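Local atomic coordinates of vinylacetyl-CoA Delta-isomerase (Nitrosopumilus maritimus SCM1, PDB entry 6VJR), a protein that probably dehydrates 4-hydroxybutyryl-CoA and isomerises vinylacetyl-CoA with the help of a bound flavin (FAD), a [4Fe-4S] cluster and an iron ion. Residues 74-77 with 78-81; 116-120 with 121-125; 280-283 with 284-288; 455-458 with 459-463; 486-489 with 490-494. All blocks are in the same frame, centred on the assembly; numbering follows the deposited sequence.

Contact 1 (74-77 with 78-81); sequences AESA and EDLV
Ser-76 and Asp-79 face each other across the start of helix 77-94, each holding a backbone N-H on the other side of the junction. Ser-76 is the N-cap residue, and its OG accepts from Asp-79 N at 3.0 Å with an angle of 152° at the hydrogen. Its chi1 of 65° puts OG between the backbone N and the carbonyl carbon, turned toward the first helical turn. Asp-79 answers in the opposite direction: its OD2 takes Glu-75 N at 2.9 Å on the anti side, 18° out of the carboxylate plane. This is the residue before the N-cap, so the pairing is not a textbook capping box. The Glu-75 and Asp-79 side chains are skewed to one another with their carboxylates well apart, Glu-75 OE1 lying 4.9 Å from Asp-79 OD2. Both acids have partners outside the junction, Ser-61 OG for Glu-75 OE1 and His-72 NE2 for Asp-79 OD2, and the hydrogen bond from the histidine is likely to temper the charge on Asp-79. Behind the polar pair, Ala-74 CB rests 3.7 Å from Leu-80 CD2. Further along the helix, Val-81 N donates to Ala-77 O at 3.0 Å. Leu-80 then packs on Tyr-288 and Arg-291 of helix 278-292, Val-81 leans on Ser-344 and His-345 of helix 320-345, and the backbone of Ala-74 bonds to Tyr-355 of strand 355-356.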
# COMPACT_ATOMS: atom_id res chain seq x y z
N ALA A 74 3.88 17.35 -32.70
CA ALA A 74 3.12 16.12 -32.94
C ALA A 74 1.89 16.39 -33.80
O ALA A 74 1.11 17.27 -33.50
CB ALA A 74 2.71 15.53 -31.60
N GLU A 75 1.75 15.59 -34.86
CA GLU A 75 0.75 15.80 -35.89
C GLU A 75 -0.39 14.79 -35.80
O GLU A 75 -1.31 14.87 -36.61
CB GLU A 75 1.35 15.75 -37.31
CG GLU A 75 2.54 16.67 -37.50
CD GLU A 75 3.16 16.77 -38.89
OE1 GLU A 75 2.64 16.12 -39.83
OE2 GLU A 75 4.19 17.52 -39.02
N SER A 76 -0.34 13.90 -34.80
CA SER A 76 -1.25 12.76 -34.71
C SER A 76 -1.11 12.16 -33.32
O SER A 76 -0.12 12.42 -32.67
CB SER A 76 -1.00 11.71 -35.75
OG SER A 76 0.28 11.10 -35.57
N ALA A 77 -2.06 11.29 -32.94
CA ALA A 77 -1.92 10.52 -31.69
C ALA A 77 -0.73 9.55 -31.82
O ALA A 77 0.04 9.38 -30.89
CB ALA A 77 -3.19 9.82 -31.31
N GLU A 78 -0.51 9.03 -33.03
CA GLU A 78 0.61 8.14 -33.28
C GLU A 78 1.94 8.84 -32.95
O GLU A 78 2.84 8.22 -32.35
CB GLU A 78 0.66 7.69 -34.73
CG GLU A 78 1.76 6.68 -35.04
CD GLU A 78 1.75 6.26 -36.51
OE1 GLU A 78 2.42 5.25 -36.82
OE2 GLU A 78 1.07 6.91 -37.35
N ASP A 79 2.05 10.13 -33.29
CA ASP A 79 3.24 10.92 -32.98
C ASP A 79 3.47 11.00 -31.47
O ASP A 79 4.62 10.98 -31.03
CB ASP A 79 3.21 12.28 -33.64
CG ASP A 79 3.55 12.32 -35.13
OD1 ASP A 79 3.91 11.24 -35.66
OD2 ASP A 79 3.39 13.41 -35.78
N LEU A 80 2.40 11.18 -30.68
CA LEU A 80 2.51 11.18 -29.22
C LEU A 80 2.99 9.84 -28.68
O LEU A 80 3.84 9.77 -27.79
CB LEU A 80 1.17 11.58 -28.65
CG LEU A 80 0.65 12.97 -28.97
CD1 LEU A 80 -0.76 13.15 -28.45
CD2 LEU A 80 1.59 14.04 -28.45
N VAL A 81 2.40 8.78 -29.20
CA VAL A 81 2.82 7.45 -28.84
C VAL A 81 4.29 7.19 -29.16
O VAL A 81 5.03 6.63 -28.35
CB VAL A 81 1.93 6.38 -29.46
CG1 VAL A 81 2.48 4.99 -29.17
CG2 VAL A 81 0.52 6.50 -28.96
O HOH W 1 1.33 10.41 -37.78

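Contact 2 (116-120 with 121-125); sequences EIDEK and HGTDY
His-121 N donates to Ile-117 O at 2.8 Å and Gly-122 N to Asp-118 O at 2.7 Å, after which Gly-122, with phi at 76°, takes the chain out of helix 101-121. The result is a tight turn between consecutive helices, with glycine in the left-handed region and helix 125-139 starting almost at once. Asp-118 spans the turn. A chi1 of 43° turns Thr-123 OG1 back toward the aspartate, whose OD1 receives it at 2.7 Å on the anti side, out of the carboxylate plane, and uses its syn lone pair for Tyr-125 N at 3.0 Å. Its other oxygen, OD2, accepts from His-126 N, so the carboxylate meets two amides of the incoming helix, whose N-terminal end would probably stabilise its negative charge. Ile-117 supplies the apolar side: CG2 meets the Tyr-125 ring edge at CD2, 3.5 Å away, with the two side chains roughly perpendicular. The phenol OH of Tyr-125 reaches on to Glu-274. Lys-120 and His-121 run side by side in the same direction, and Lys-120 NZ and His-121 NE2 share one acceptor, Glu-276 OE1. Lys-120 CG makes a CH-pi contact over the imidazole face, 4.2 Å from the centroid of the His-121 ring.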
# COMPACT_ATOMS: atom_id res chain seq x y z
N GLU A 116 -3.68 30.43 -29.80
CA GLU A 116 -4.87 30.89 -29.10
C GLU A 116 -4.69 32.31 -28.57
O GLU A 116 -5.65 33.05 -28.58
CB GLU A 116 -5.33 29.89 -28.05
CG GLU A 116 -5.88 28.64 -28.74
CD GLU A 116 -6.46 27.55 -27.87
OE1 GLU A 116 -7.37 27.91 -27.09
OE2 GLU A 116 -6.06 26.36 -28.01
N ILE A 117 -3.48 32.70 -28.13
CA ILE A 117 -3.25 34.08 -27.76
C ILE A 117 -3.56 34.98 -28.95
O ILE A 117 -4.26 35.98 -28.79
CB ILE A 117 -1.81 34.30 -27.29
CG1 ILE A 117 -1.45 33.43 -26.09
CG2 ILE A 117 -1.60 35.78 -27.00
CD1 ILE A 117 0.01 33.46 -25.69
N ASP A 118 -3.02 34.63 -30.13
CA ASP A 118 -3.16 35.43 -31.34
C ASP A 118 -4.62 35.55 -31.77
O ASP A 118 -5.06 36.62 -32.21
CB ASP A 118 -2.33 34.88 -32.48
CG ASP A 118 -0.82 34.98 -32.31
OD1 ASP A 118 -0.35 35.65 -31.32
OD2 ASP A 118 -0.10 34.40 -33.16
N GLU A 119 -5.35 34.44 -31.65
CA GLU A 119 -6.78 34.39 -31.98
C GLU A 119 -7.52 35.46 -31.19
O GLU A 119 -8.38 36.14 -31.74
CB GLU A 119 -7.27 32.96 -31.77
CG GLU A 119 -8.70 32.66 -32.19
CD GLU A 119 -9.00 31.19 -31.93
OE1 GLU A 119 -8.66 30.65 -30.84
OE2 GLU A 119 -9.55 30.56 -32.85
N LYS A 120 -7.19 35.65 -29.91
CA LYS A 120 -7.87 36.64 -29.09
C LYS A 120 -7.31 38.05 -29.30
O LYS A 120 -8.07 39.01 -29.37
CB LYS A 120 -7.76 36.24 -27.61
CG LYS A 120 -8.43 37.23 -26.69
CD LYS A 120 -8.38 36.86 -25.23
CE LYS A 120 -8.98 37.96 -24.40
NZ LYS A 120 -8.82 37.62 -22.97
N HIS A 121 -5.97 38.18 -29.38
CA HIS A 121 -5.31 39.47 -29.23
C HIS A 121 -4.89 40.07 -30.58
O HIS A 121 -4.56 41.25 -30.67
CB HIS A 121 -4.14 39.35 -28.26
CG HIS A 121 -4.55 39.21 -26.84
ND1 HIS A 121 -4.85 40.31 -26.07
CD2 HIS A 121 -4.74 38.14 -26.08
CE1 HIS A 121 -5.20 39.89 -24.85
NE2 HIS A 121 -5.15 38.58 -24.84
N GLY A 122 -4.87 39.28 -31.65
CA GLY A 122 -4.44 39.81 -32.92
C GLY A 122 -2.92 39.99 -33.00
O GLY A 122 -2.45 40.72 -33.86
N THR A 123 -2.19 39.27 -32.14
CA THR A 123 -0.73 39.28 -32.08
C THR A 123 -0.17 38.25 -33.07
O THR A 123 -0.91 37.61 -33.80
CB THR A 123 -0.33 39.01 -30.62
OG1 THR A 123 -1.17 37.96 -30.15
CG2 THR A 123 -0.64 40.20 -29.72
N ASP A 124 1.16 38.14 -33.14
CA ASP A 124 1.78 37.21 -34.08
C ASP A 124 2.81 36.33 -33.37
O ASP A 124 3.82 35.94 -33.96
CB ASP A 124 2.46 37.89 -35.25
CG ASP A 124 3.50 38.91 -34.85
OD1 ASP A 124 3.71 39.05 -33.65
OD2 ASP A 124 4.02 39.61 -35.73
N TYR A 125 2.50 35.96 -32.13
CA TYR A 125 3.32 35.02 -31.38
C TYR A 125 3.46 33.67 -32.09
O TYR A 125 4.52 33.04 -32.01
CB TYR A 125 2.80 34.84 -29.96
CG TYR A 125 2.67 36.14 -29.19
CD1 TYR A 125 3.77 36.94 -28.92
CD2 TYR A 125 1.45 36.53 -28.64
CE1 TYR A 125 3.66 38.13 -28.21
CE2 TYR A 125 1.33 37.72 -27.94
CZ TYR A 125 2.44 38.51 -27.69
OH TYR A 125 2.30 39.70 -27.02

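Contact 3 (280-283 with 284-288); sequences MLVE and RFTCY
Met-280 lays its sulfur over one face of the Arg-284 guanidinium, with SD 3.5 Å above the plane of that group and displaced toward its rim. The two are an i, i+4 pair on helix 278-292, part of the helical domain whose family belongs to the acyl-CoA dehydrogenase clan. Their side chains run alongside each other in the same direction. Met-280 CG sits anti to the backbone N (chi1 178°), and a bend at chi3 carries CE toward Arg-284 NH2, 3.8 Å away. The arginine is extended as far as NE, so its flat end lies along the methionine chain. Beneath them Arg-284 N donates to Met-280 O at 2.9 Å, one of several i to i+4 backbone bonds here.

What fixes the rotation of the guanidinium comes from outside the pair. NH1 has a salt bridge to Glu-116 OE2 and a hydrogen bond to Ser-112 OG, both on helix 101-121. Glu-283 turns elsewhere, to Gln-457 and Arg-460. Around the helix, Phe-285 points to the cofactors: its ring meets that of His-289, an iron ligand, with planes about 10° apart, and FAD is about 6 Å from its side chain. Thr-286 turns its hydroxyl back onto its own helix; chi1 of 62° brings OG1 to 2.8 Å from Val-282 O. At the guanidinium edge, in its plane, a water accepts from Arg-284 NE at 2.9 Å.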
# COMPACT_ATOMS: atom_id res chain seq x y z
N MET A 280 -3.14 28.38 -19.31
CA MET A 280 -3.25 27.48 -20.46
C MET A 280 -1.89 26.84 -20.80
O MET A 280 -1.77 25.62 -21.01
CB MET A 280 -3.76 28.23 -21.69
CG MET A 280 -3.86 27.38 -22.92
SD MET A 280 -4.41 28.25 -24.40
CE MET A 280 -6.12 28.62 -24.00
N LEU A 281 -0.83 27.67 -20.79
CA LEU A 281 0.49 27.17 -21.14
C LEU A 281 0.93 26.16 -20.09
O LEU A 281 1.48 25.13 -20.42
CB LEU A 281 1.49 28.31 -21.26
CG LEU A 281 2.92 27.86 -21.58
CD1 LEU A 281 2.95 27.11 -22.91
CD2 LEU A 281 3.80 29.11 -21.61
N VAL A 282 0.78 26.50 -18.81
CA VAL A 282 1.20 25.55 -17.76
C VAL A 282 0.43 24.23 -17.85
O VAL A 282 1.00 23.14 -17.71
CB VAL A 282 1.03 26.20 -16.39
CG1 VAL A 282 1.29 25.23 -15.26
CG2 VAL A 282 1.90 27.44 -16.21
N GLU A 283 -0.89 24.33 -18.03
CA GLU A 283 -1.75 23.16 -18.17
C GLU A 283 -1.29 22.27 -19.30
O GLU A 283 -1.20 21.06 -19.15
CB GLU A 283 -3.20 23.57 -18.38
CG GLU A 283 -4.17 22.40 -18.47
CD GLU A 283 -5.64 22.82 -18.38
OE1 GLU A 283 -6.47 22.11 -17.78
OE2 GLU A 283 -5.98 23.91 -18.86
N ARG A 284 -1.05 22.86 -20.47
CA ARG A 284 -0.67 22.04 -21.60
C ARG A 284 0.74 21.49 -21.53
O ARG A 284 0.96 20.34 -21.90
CB ARG A 284 -0.96 22.81 -22.88
CG ARG A 284 -2.44 23.13 -23.05
CD ARG A 284 -2.73 23.71 -24.39
NE ARG A 284 -4.15 24.05 -24.42
CZ ARG A 284 -4.74 24.72 -25.36
NH1 ARG A 284 -4.05 25.07 -26.42
NH2 ARG A 284 -6.02 25.02 -25.25
N PHE A 285 1.69 22.28 -21.03
CA PHE A 285 3.04 21.79 -20.82
C PHE A 285 3.03 20.60 -19.87
O PHE A 285 3.61 19.53 -20.16
CB PHE A 285 3.97 22.87 -20.29
CG PHE A 285 5.29 22.30 -19.83
CD1 PHE A 285 6.20 21.83 -20.75
CD2 PHE A 285 5.48 22.04 -18.48
CE1 PHE A 285 7.39 21.30 -20.33
CE2 PHE A 285 6.67 21.46 -18.05
CZ PHE A 285 7.61 21.06 -18.97
N THR A 286 2.36 20.79 -18.74
CA THR A 286 2.28 19.71 -17.76
C THR A 286 1.50 18.51 -18.29
O THR A 286 1.80 17.37 -17.92
CB THR A 286 1.78 20.16 -16.38
OG1 THR A 286 0.46 20.69 -16.46
CG2 THR A 286 2.76 21.13 -15.75
N CYS A 287 0.48 18.73 -19.11
CA CYS A 287 -0.25 17.63 -19.72
C CYS A 287 0.73 16.73 -20.49
O CYS A 287 0.72 15.52 -20.31
CB CYS A 287 -1.30 18.21 -20.66
SG CYS A 287 -2.33 16.98 -21.48
N TYR A 288 1.53 17.32 -21.40
CA TYR A 288 2.51 16.51 -22.10
C TYR A 288 3.50 15.88 -21.14
O TYR A 288 3.83 14.68 -21.23
CB TYR A 288 3.28 17.35 -23.12
CG TYR A 288 2.51 17.79 -24.36
CD1 TYR A 288 2.07 16.89 -25.32
CD2 TYR A 288 2.16 19.12 -24.53
CE1 TYR A 288 1.39 17.32 -26.43
CE2 TYR A 288 1.49 19.56 -25.65
CZ TYR A 288 1.02 18.65 -26.57
OH TYR A 288 0.36 19.08 -27.69
O HOH W 2 -6.08 24.08 -22.19

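Contact 4 (455-458 with 459-463); sequences RIQI and QRQMQ
Arg-460 NH2 donates to Gln-457 OE1 at 2.8 Å, the amide oxygen lying in the guanidinium plane. From the oxygen's side the approach is angled, 110° at the C=O, and the amide and guanidinium planes are 43° apart. A bend at chi2 (68°) swings the Gln-457 amide along the helix to meet the arginine. Its NE2 is spoken for as well, by Glu-283 OE1 and Asp-359 OD1, and Arg-460 NH2 also has a salt bridge to Glu-283 OE1. With Gln-457 cut back to an alanine, Arg-460 is likely to lose its neutral partner, and Glu-283 and Asp-359 would each be short of a donor. Next, Gln-461 NE2 donates to the backbone Gln-457 O at 3.1 Å from above the carbonyl plane. All of this lies on helix 451-461, where Gln-459 N bonds to Arg-455 O four residues back, whereas Gln-461 N bonds mainly three residues back, to Ile-458 O at 3.0 Å, and only weakly to Gln-457 O. A water donates to Ile-456 O and accepts from Gln-459 NE2. The apolar contact is loose, Ile-458 CG2 standing 4.4 Å from Met-462 CB. Both residues also pack on Thr-330 of the second subunit, while Arg-455 forms salt bridges to Asp-324 and Glu-328 of that subunit.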
# COMPACT_ATOMS: atom_id res chain seq x y z
N ARG A 455 -3.31 15.91 -8.08
CA ARG A 455 -4.58 15.70 -7.42
C ARG A 455 -5.56 16.82 -7.73
O ARG A 455 -6.73 16.56 -8.00
CB ARG A 455 -4.35 15.46 -5.94
CG ARG A 455 -3.46 14.24 -5.68
CD ARG A 455 -3.38 13.89 -4.18
NE ARG A 455 -4.54 13.12 -3.73
CZ ARG A 455 -4.73 11.80 -3.85
NH1 ARG A 455 -3.86 11.08 -4.54
NH2 ARG A 455 -5.80 11.26 -3.30
N ILE A 456 -5.08 18.06 -7.74
CA ILE A 456 -5.94 19.18 -8.06
C ILE A 456 -6.42 19.08 -9.52
O ILE A 456 -7.60 19.33 -9.81
CB ILE A 456 -5.23 20.51 -7.78
CG1 ILE A 456 -4.97 20.68 -6.28
CG2 ILE A 456 -6.01 21.69 -8.35
CD1 ILE A 456 -3.99 21.78 -5.95
N GLN A 457 -5.56 18.62 -10.44
CA GLN A 457 -5.97 18.53 -11.83
C GLN A 457 -6.92 17.35 -12.06
O GLN A 457 -7.83 17.44 -12.89
CB GLN A 457 -4.74 18.41 -12.73
CG GLN A 457 -5.03 18.53 -14.20
CD GLN A 457 -5.48 19.89 -14.69
OE1 GLN A 457 -5.63 20.89 -13.93
NE2 GLN A 457 -5.71 19.89 -16.01
N ILE A 458 -6.75 16.24 -11.32
CA ILE A 458 -7.72 15.16 -11.37
C ILE A 458 -9.07 15.69 -10.88
O ILE A 458 -10.11 15.43 -11.49
CB ILE A 458 -7.24 13.96 -10.57
CG1 ILE A 458 -6.01 13.30 -11.25
CG2 ILE A 458 -8.38 12.97 -10.38
CD1 ILE A 458 -5.28 12.30 -10.36
N GLN A 459 -9.08 16.40 -9.74
CA GLN A 459 -10.29 16.98 -9.19
C GLN A 459 -11.05 17.82 -10.21
O GLN A 459 -12.26 17.71 -10.27
CB GLN A 459 -9.96 17.75 -7.91
CG GLN A 459 -11.17 18.31 -7.17
CD GLN A 459 -10.75 18.90 -5.84
OE1 GLN A 459 -11.08 18.39 -4.78
NE2 GLN A 459 -9.92 19.89 -5.85
N ARG A 460 -10.32 18.63 -10.98
CA ARG A 460 -10.92 19.49 -11.97
C ARG A 460 -11.65 18.72 -13.07
O ARG A 460 -12.57 19.27 -13.68
CB ARG A 460 -9.88 20.46 -12.56
CG ARG A 460 -9.48 21.53 -11.56
CD ARG A 460 -8.43 22.46 -12.15
NE ARG A 460 -9.06 23.20 -13.25
CZ ARG A 460 -8.67 23.29 -14.52
NH1 ARG A 460 -9.35 24.09 -15.33
NH2 ARG A 460 -7.63 22.61 -14.99
N GLN A 461 -11.21 17.50 -13.36
CA GLN A 461 -11.71 16.76 -14.49
C GLN A 461 -12.53 15.51 -14.17
O GLN A 461 -12.97 14.83 -15.08
CB GLN A 461 -10.47 16.28 -15.27
CG GLN A 461 -9.64 17.39 -15.90
CD GLN A 461 -8.46 16.80 -16.63
OE1 GLN A 461 -8.51 16.42 -17.81
NE2 GLN A 461 -7.40 16.60 -15.87
N MET A 462 -12.73 15.19 -12.88
CA MET A 462 -13.23 13.90 -12.45
C MET A 462 -14.77 13.77 -12.49
O MET A 462 -15.30 12.70 -12.13
CB MET A 462 -12.68 13.57 -11.07
CG MET A 462 -13.26 14.34 -9.94
SD MET A 462 -12.39 13.82 -8.44
CE MET A 462 -13.19 15.00 -7.35
N GLN A 463 -15.49 14.81 -12.93
CA GLN A 463 -16.93 14.75 -13.24
C GLN A 463 -17.74 14.11 -12.11
O GLN A 463 -18.54 13.19 -12.31
CB GLN A 463 -17.12 14.02 -14.57
CG GLN A 463 -16.57 14.82 -15.73
CD GLN A 463 -16.81 14.19 -17.08
OE1 GLN A 463 -15.91 13.58 -17.67
NE2 GLN A 463 -18.04 14.30 -17.54
O HOH W 3 -9.43 21.16 -8.53

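Contact 5 (486-489 with 490-494); sequences ESSE and YFKRV
Glu-489 and Lys-492 make the ionic link of this stretch, Lys-492 NZ donating to Glu-489 OE1 at 2.9 Å. The ammonium comes in on the syn side, 21° out of the carboxylate plane. Glu-489 curls at chi2 (-42°) to bring its acid round to the extended lysine. Among backbone bonds, Arg-493 N donates to Glu-489 O at 3.1 Å. A water accepts from Tyr-490 N at 3.0 Å and gives a weak bond to Ser-487 O. These bonds shape the first turn of helix 489-494, whose N-cap position is Ser-488. The Arg-493 chain bends at chi3 and brings its guanidinium back over the turn, with Glu-489 O over a face and NH1 3.7 Å from Glu-489 CB. That group is held by a salt bridge from NE to Asp-358 OD2. A leucine in its place would probably leave Asp-358 without this cationic mate and take away the flat group that lies over the turn. In the packing, Val-494 CG2 lies 3.4 Å above the plane of the Tyr-490 ring. The phenol OH goes on to Glu-334 of the second subunit, and the ring touches Phe-337 of that subunit.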
# COMPACT_ATOMS: atom_id res chain seq x y z
N GLU A 486 -19.41 21.54 -14.31
CA GLU A 486 -18.05 21.06 -14.20
C GLU A 486 -17.54 20.81 -15.61
O GLU A 486 -18.33 20.64 -16.53
CB GLU A 486 -18.00 19.76 -13.40
CG GLU A 486 -18.83 18.63 -13.99
CD GLU A 486 -19.20 17.45 -13.10
OE1 GLU A 486 -19.04 17.60 -11.84
OE2 GLU A 486 -19.67 16.36 -13.61
N SER A 487 -16.21 20.70 -15.73
CA SER A 487 -15.62 20.27 -16.97
C SER A 487 -16.10 18.86 -17.29
O SER A 487 -15.97 17.98 -16.46
CB SER A 487 -14.14 20.29 -16.94
OG SER A 487 -13.68 19.85 -18.22
N SER A 488 -16.60 18.65 -18.53
CA SER A 488 -17.13 17.36 -18.92
C SER A 488 -16.29 16.72 -20.03
O SER A 488 -16.71 15.74 -20.62
CB SER A 488 -18.56 17.46 -19.34
OG SER A 488 -18.67 18.24 -20.51
N GLU A 489 -15.08 17.22 -20.23
CA GLU A 489 -14.31 16.85 -21.41
C GLU A 489 -13.81 15.41 -21.33
O GLU A 489 -13.73 14.74 -22.33
CB GLU A 489 -13.17 17.85 -21.63
CG GLU A 489 -13.69 19.23 -22.04
CD GLU A 489 -14.83 19.22 -23.06
OE1 GLU A 489 -16.00 19.58 -22.67
OE2 GLU A 489 -14.58 18.84 -24.24
N TYR A 490 -13.56 14.88 -20.13
CA TYR A 490 -12.88 13.58 -20.06
C TYR A 490 -13.79 12.48 -20.62
O TYR A 490 -13.35 11.63 -21.42
CB TYR A 490 -12.41 13.21 -18.66
CG TYR A 490 -11.70 11.85 -18.57
CD1 TYR A 490 -10.63 11.50 -19.39
CD2 TYR A 490 -12.11 10.88 -17.67
CE1 TYR A 490 -10.02 10.25 -19.31
CE2 TYR A 490 -11.49 9.64 -17.57
CZ TYR A 490 -10.41 9.32 -18.37
OH TYR A 490 -9.76 8.10 -18.34
N PHE A 491 -15.05 12.42 -20.14
CA PHE A 491 -15.96 11.40 -20.63
C PHE A 491 -16.31 11.59 -22.11
O PHE A 491 -16.60 10.60 -22.80
CB PHE A 491 -17.17 11.18 -19.74
CG PHE A 491 -16.86 10.39 -18.48
CD1 PHE A 491 -15.92 9.38 -18.48
CD2 PHE A 491 -17.52 10.66 -17.30
CE1 PHE A 491 -15.65 8.67 -17.30
CE2 PHE A 491 -17.25 9.92 -16.15
CZ PHE A 491 -16.28 8.96 -16.15
N LYS A 492 -16.21 12.82 -22.61
CA LYS A 492 -16.33 13.00 -24.05
C LYS A 492 -15.21 12.28 -24.80
O LYS A 492 -15.48 11.72 -25.84
CB LYS A 492 -16.41 14.48 -24.39
CG LYS A 492 -17.70 15.10 -23.92
CD LYS A 492 -17.73 16.58 -24.23
CE LYS A 492 -18.86 17.29 -23.61
NZ LYS A 492 -18.59 18.72 -23.78
N ARG A 493 -13.99 12.31 -24.28
CA ARG A 493 -12.88 11.58 -24.90
C ARG A 493 -13.06 10.07 -24.70
O ARG A 493 -12.85 9.25 -25.63
CB ARG A 493 -11.54 12.10 -24.37
CG ARG A 493 -11.19 13.55 -24.69
CD ARG A 493 -9.74 13.84 -24.32
NE ARG A 493 -9.43 13.76 -22.88
CZ ARG A 493 -9.55 14.74 -21.96
NH1 ARG A 493 -10.07 15.91 -22.31
NH2 ARG A 493 -9.12 14.56 -20.71
N VAL A 494 -13.43 9.68 -23.49
CA VAL A 494 -13.53 8.26 -23.18
C VAL A 494 -14.54 7.56 -24.08
O VAL A 494 -14.28 6.47 -24.59
CB VAL A 494 -13.88 8.05 -21.69
CG1 VAL A 494 -14.36 6.63 -21.39
CG2 VAL A 494 -12.70 8.41 -20.80
O HOH W 4 -13.49 16.26 -17.47

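How the contacts relate
Contact 3 is the hub of the set. It meets contact 1 through packing of Leu-80 CD2 on Tyr-288 CE1 (3.9 Å), contact 2 through a salt bridge from Arg-284 NH1 to Glu-116 OE2 (2.9 Å), and contact 4 through Glu-283. Contacts 4 and 5 join where Gln-463 OE1 lies 2.9 Å from Phe-491 N, a probable hydrogen bond, and both touch the second subunit. Contact 3 also comes nearest the cofactors, while the side chain of Ile-456 in contact 4 is about 7 Å from a bound FAD. The side chain of Leu-80 in contact 1 is about 13 Å from the iron-sulfur cluster. Contact 5 lies away from the known sites.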